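Local structure of tryptophanyl-tRNA synthetase (Thermus thermophilus, 2EL7) at residues I137-A142 and A316-V321; Q218-D223 and T238-Y243. The protein probably catalyses the ATP-dependent attachment of tryptophan to its tRNA, working as a homodimeric class I aminoacyl-tRNA synthetase. All blocks are in the same frame, centred on the assembly; numbering follows the deposited sequence.

Contact 1 of 2, residues I137-A142 and A316-V321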
# COMPACT_ATOMS: atom_id res chain seq x y z
N ILE A 137 5.19 11.96 2.50
CA ILE A 137 5.38 13.40 2.38
C ILE A 137 4.05 14.16 2.30
O ILE A 137 3.83 15.13 3.04
CB ILE A 137 6.23 13.77 1.12
CG1 ILE A 137 7.67 13.25 1.28
CG2 ILE A 137 6.24 15.28 0.90
CD1 ILE A 137 8.56 13.55 0.10
N LEU A 138 3.14 13.70 1.44
CA LEU A 138 1.88 14.40 1.30
C LEU A 138 0.80 14.15 2.37
O LEU A 138 -0.06 15.02 2.60
CB LEU A 138 1.34 14.17 -0.10
CG LEU A 138 2.37 14.54 -1.18
CD1 LEU A 138 1.83 14.22 -2.59
CD2 LEU A 138 2.75 16.02 -1.05
N ILE A 139 0.83 13.00 3.04
CA ILE A 139 -0.19 12.73 4.07
C ILE A 139 -0.10 13.79 5.19
O ILE A 139 -1.10 14.06 5.88
CB ILE A 139 0.01 11.36 4.72
CG1 ILE A 139 -1.24 10.95 5.48
CG2 ILE A 139 1.16 11.42 5.75
CD1 ILE A 139 -2.19 10.15 4.69
N TYR A 140 1.09 14.37 5.35
CA TYR A 140 1.37 15.37 6.38
C TYR A 140 1.44 16.78 5.78
O TYR A 140 1.78 17.75 6.48
CB TYR A 140 2.70 15.07 7.09
CG TYR A 140 2.78 13.70 7.75
CD1 TYR A 140 3.75 12.77 7.37
CD2 TYR A 140 1.84 13.33 8.69
CE1 TYR A 140 3.76 11.49 7.91
CE2 TYR A 140 1.83 12.07 9.24
CZ TYR A 140 2.79 11.14 8.84
OH TYR A 140 2.66 9.84 9.30
N LYS A 141 1.13 16.87 4.48
CA LYS A 141 1.15 18.14 3.77
C LYS A 141 2.47 18.87 3.96
O LYS A 141 2.49 20.08 4.07
CB LYS A 141 0.02 19.05 4.25
CG LYS A 141 -1.19 19.16 3.32
CD LYS A 141 -2.19 18.04 3.53
CE LYS A 141 -3.44 18.18 2.64
NZ LYS A 141 -4.45 19.18 3.09
N ALA A 142 3.57 18.13 4.03
CA ALA A 142 4.88 18.78 4.18
C ALA A 142 5.21 19.47 2.86
O ALA A 142 4.96 18.93 1.80
CB ALA A 142 6.00 17.73 4.51
N ALA A 316 -6.83 13.65 9.27
CA ALA A 316 -7.55 14.75 8.65
C ALA A 316 -7.30 14.64 7.14
O ALA A 316 -8.24 14.62 6.35
CB ALA A 316 -7.06 16.11 9.20
N THR A 317 -6.04 14.50 6.75
CA THR A 317 -5.73 14.40 5.33
C THR A 317 -6.41 13.23 4.67
O THR A 317 -6.96 13.37 3.58
CB THR A 317 -4.22 14.22 5.04
OG1 THR A 317 -3.47 15.34 5.55
CG2 THR A 317 -4.01 14.13 3.52
N MET A 318 -6.38 12.08 5.32
CA MET A 318 -6.98 10.88 4.77
C MET A 318 -8.52 11.00 4.65
O MET A 318 -9.13 10.39 3.78
CB MET A 318 -6.58 9.66 5.62
CG MET A 318 -6.70 8.31 4.91
SD MET A 318 -5.66 8.28 3.39
CE MET A 318 -6.85 7.97 2.15
N GLU A 319 -9.16 11.78 5.51
CA GLU A 319 -10.60 11.93 5.39
C GLU A 319 -10.84 12.80 4.19
O GLU A 319 -11.73 12.53 3.39
CB GLU A 319 -11.21 12.56 6.65
CG GLU A 319 -11.56 11.54 7.72
CD GLU A 319 -12.05 12.19 9.00
OE1 GLU A 319 -13.11 12.85 8.95
OE2 GLU A 319 -11.38 12.04 10.05
N GLU A 320 -10.05 13.86 4.05
CA GLU A 320 -10.17 14.74 2.91
C GLU A 320 -10.04 13.93 1.60
O GLU A 320 -10.87 14.06 0.70
CB GLU A 320 -9.11 15.82 2.99
CG GLU A 320 -9.23 16.89 1.96
CD GLU A 320 -8.07 17.87 2.04
OE1 GLU A 320 -8.05 18.86 1.26
OE2 GLU A 320 -7.18 17.64 2.89
N VAL A 321 -9.02 13.07 1.51
CA VAL A 321 -8.81 12.25 0.30
C VAL A 321 -9.94 11.25 0.04
O VAL A 321 -10.44 11.16 -1.06
CB VAL A 321 -7.45 11.47 0.35
CG1 VAL A 321 -7.36 10.49 -0.82
CG2 VAL A 321 -6.28 12.44 0.31
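T317, on helix 296-324, meets I139 and K141 where helix 124-139 ends in a Schellman motif. K141, with positive phi, is the C-prime residue: its N bonds to L138 O, and A142 N reaches back to I137 O. The turn leaves I139 O facing the second helix.

Two polar bonds join the segments. T317 OG1 donates to I139 O at 2.7 Å, approaching from above the carbonyl plane, 40° out of it. With OG1 beside its own backbone N (chi1 -60°), the T317 hydroxyl reaches I139 O and also makes a weak bond to V313 O of its own helix. Farther out, K141 NZ makes a salt bridge of 3.1 Å to E320 OE2, on the syn side of the carboxylate; E320 OE1 has its own mate in K324, one turn on. Replacing K141 by alanine would remove the ammonium, and OE2 of E320 would probably be left without its mate on this side, the carboxylate keeping its tie to K324 through OE1.

Van der Waals contacts add to these bonds. The K141 chain, bent at chi2 and chi4, passes T317 in the opposite direction, CD coming 3.6 Å from T317 OG1. Deeper in, I139 and M318 both touch L93 of helix 89-99. D136, which probably binds tryptophan, precedes I139 on the same helix. The CD1 methyl of I139 crosses toward the M318 side chain and stops 4.2 Å from M318 SD.

Contact 2 of 2, residues Q218-D223 and T238-Y243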
# COMPACT_ATOMS: atom_id res chain seq x y z
N GLN A 218 44.98 7.33 14.69
CA GLN A 218 46.34 6.82 14.75
C GLN A 218 46.78 6.34 13.38
O GLN A 218 47.93 6.54 12.99
CB GLN A 218 46.38 5.64 15.71
CG GLN A 218 47.74 5.28 16.22
CD GLN A 218 48.24 6.29 17.23
OE1 GLN A 218 47.50 6.70 18.12
NE2 GLN A 218 49.51 6.68 17.10
N HIS A 219 45.85 5.70 12.66
CA HIS A 219 46.12 5.14 11.34
C HIS A 219 45.68 5.99 10.16
O HIS A 219 45.77 5.52 9.02
CB HIS A 219 45.48 3.76 11.22
CG HIS A 219 46.18 2.69 12.00
ND1 HIS A 219 46.29 2.71 13.37
CD2 HIS A 219 46.77 1.54 11.59
CE1 HIS A 219 46.91 1.62 13.78
NE2 HIS A 219 47.21 0.89 12.72
N LEU A 220 45.20 7.21 10.39
CA LEU A 220 44.80 8.04 9.26
C LEU A 220 45.98 8.10 8.32
O LEU A 220 47.12 8.32 8.75
CB LEU A 220 44.43 9.46 9.69
CG LEU A 220 43.19 9.67 10.56
CD1 LEU A 220 42.91 11.17 10.64
CD2 LEU A 220 41.99 8.94 9.99
N PRO A 221 45.74 7.87 7.03
CA PRO A 221 46.80 7.89 6.01
C PRO A 221 47.45 9.27 5.87
O PRO A 221 46.94 10.25 6.40
CB PRO A 221 46.07 7.46 4.74
CG PRO A 221 44.93 6.63 5.26
CD PRO A 221 44.47 7.44 6.44
N ASP A 222 48.56 9.32 5.15
CA ASP A 222 49.30 10.56 4.90
C ASP A 222 50.38 10.32 3.86
O ASP A 222 51.39 9.66 4.15
CB ASP A 222 49.95 11.04 6.20
CG ASP A 222 50.87 12.23 5.97
OD1 ASP A 222 51.58 12.61 6.93
OD2 ASP A 222 50.87 12.79 4.85
N ASP A 223 50.20 10.86 2.65
CA ASP A 223 51.19 10.67 1.59
C ASP A 223 52.49 11.43 1.81
O ASP A 223 52.51 12.47 2.48
CB ASP A 223 50.60 11.07 0.24
CG ASP A 223 50.45 9.88 -0.70
OD1 ASP A 223 51.45 9.18 -0.94
OD2 ASP A 223 49.32 9.65 -1.19
N THR A 238 46.11 16.19 3.84
CA THR A 238 45.79 14.93 4.51
C THR A 238 44.42 14.97 5.19
O THR A 238 44.02 16.01 5.74
CB THR A 238 46.86 14.60 5.57
OG1 THR A 238 48.16 14.87 5.04
CG2 THR A 238 46.77 13.13 5.98
N ILE A 239 43.69 13.86 5.17
CA ILE A 239 42.37 13.85 5.80
C ILE A 239 42.58 14.28 7.25
O ILE A 239 41.66 14.77 7.91
CB ILE A 239 41.68 12.45 5.73
CG1 ILE A 239 42.31 11.48 6.72
CG2 ILE A 239 41.78 11.89 4.32
CD1 ILE A 239 41.57 10.15 6.81
N LEU A 240 43.81 14.11 7.73
CA LEU A 240 44.18 14.47 9.09
C LEU A 240 43.88 15.94 9.39
O LEU A 240 43.36 16.27 10.46
CB LEU A 240 45.66 14.19 9.32
CG LEU A 240 46.15 14.36 10.76
CD1 LEU A 240 45.67 13.19 11.61
CD2 LEU A 240 47.67 14.41 10.76
N PHE A 241 44.21 16.83 8.45
CA PHE A 241 43.95 18.26 8.66
C PHE A 241 42.56 18.66 8.23
O PHE A 241 42.11 19.77 8.51
CB PHE A 241 44.98 19.11 7.92
CG PHE A 241 46.20 19.42 8.74
CD1 PHE A 241 46.23 20.53 9.56
CD2 PHE A 241 47.29 18.55 8.75
CE1 PHE A 241 47.33 20.78 10.39
CE2 PHE A 241 48.40 18.78 9.57
CZ PHE A 241 48.42 19.90 10.39
N THR A 242 41.86 17.75 7.54
CA THR A 242 40.49 18.00 7.11
C THR A 242 39.62 17.83 8.35
O THR A 242 38.83 18.72 8.70
CB THR A 242 40.06 17.00 6.02
OG1 THR A 242 40.85 17.20 4.84
CG2 THR A 242 38.59 17.18 5.67
N TYR A 243 39.78 16.70 9.02
CA TYR A 243 39.05 16.42 10.24
C TYR A 243 39.40 17.51 11.23
O TYR A 243 38.51 18.08 11.86
CB TYR A 243 39.47 15.08 10.84
CG TYR A 243 39.01 13.86 10.08
CD1 TYR A 243 39.30 12.59 10.56
CD2 TYR A 243 38.26 13.97 8.90
CE1 TYR A 243 38.88 11.44 9.89
CE2 TYR A 243 37.83 12.82 8.22
CZ TYR A 243 38.15 11.56 8.72
OH TYR A 243 37.80 10.41 8.05
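L220 fills the apolar centre, pushing both methyls between side chains of helix 239-247. Its CD2 rests 3.4 Å from I239 CD1, a tight methyl contact, while its CD1 lies 3.6 Å from L240 CD1. The same CD1 approaches the Y243 ring obliquely, 3.9 Å from Y243 CD1. With CG1 set between backbone N and carbonyl carbon (chi1 74°), I239 carries CD1 over to the loop, where it also meets P221 CD at 4.0 Å.

Toward the start of the helix the contact turns polar. T238, the first modelled residue after a break in the chain, brings CG2 against P221 O and onto the flank of D222. Its OG1 donates a weak hydrogen bond, 3.4 Å long, to D222 OD2, a loose tie at a rather exposed edge.

The loop that follows helix 210-218 is thus packed against the first turn of helix 239-247. L240 also leans on V270 and K271 of helix 267-294, and Y243 on L274. Y243 OH bonds to P188 O, and its ring touches M196 of the KMSKS region, which probably binds ATP; T238 packs on Y260 of helix 250-261.

Contacts 1 and 2 lie on opposite sides of the chain's centre, their centres about 48 Å apart, and share no helix or strand. Along the sequence, contact 2 is nested inside the loop contact 1 closes. Contact 1 is largely buried and joins elements 174 residues apart at their nearest ends; its polar links are a hydroxyl-to-carbonyl bond and a salt bridge, beside modest apolar packing. Contact 2 bridges a local gap of 15 residues and is only partly buried; its centre is apolar, leucine and isoleucine methyls beside a tyrosine ring and a proline, and its one polar bond is weak and peripheral. Each lies near a residue that probably binds substrate: tryptophan for contact 1, ATP for contact 2.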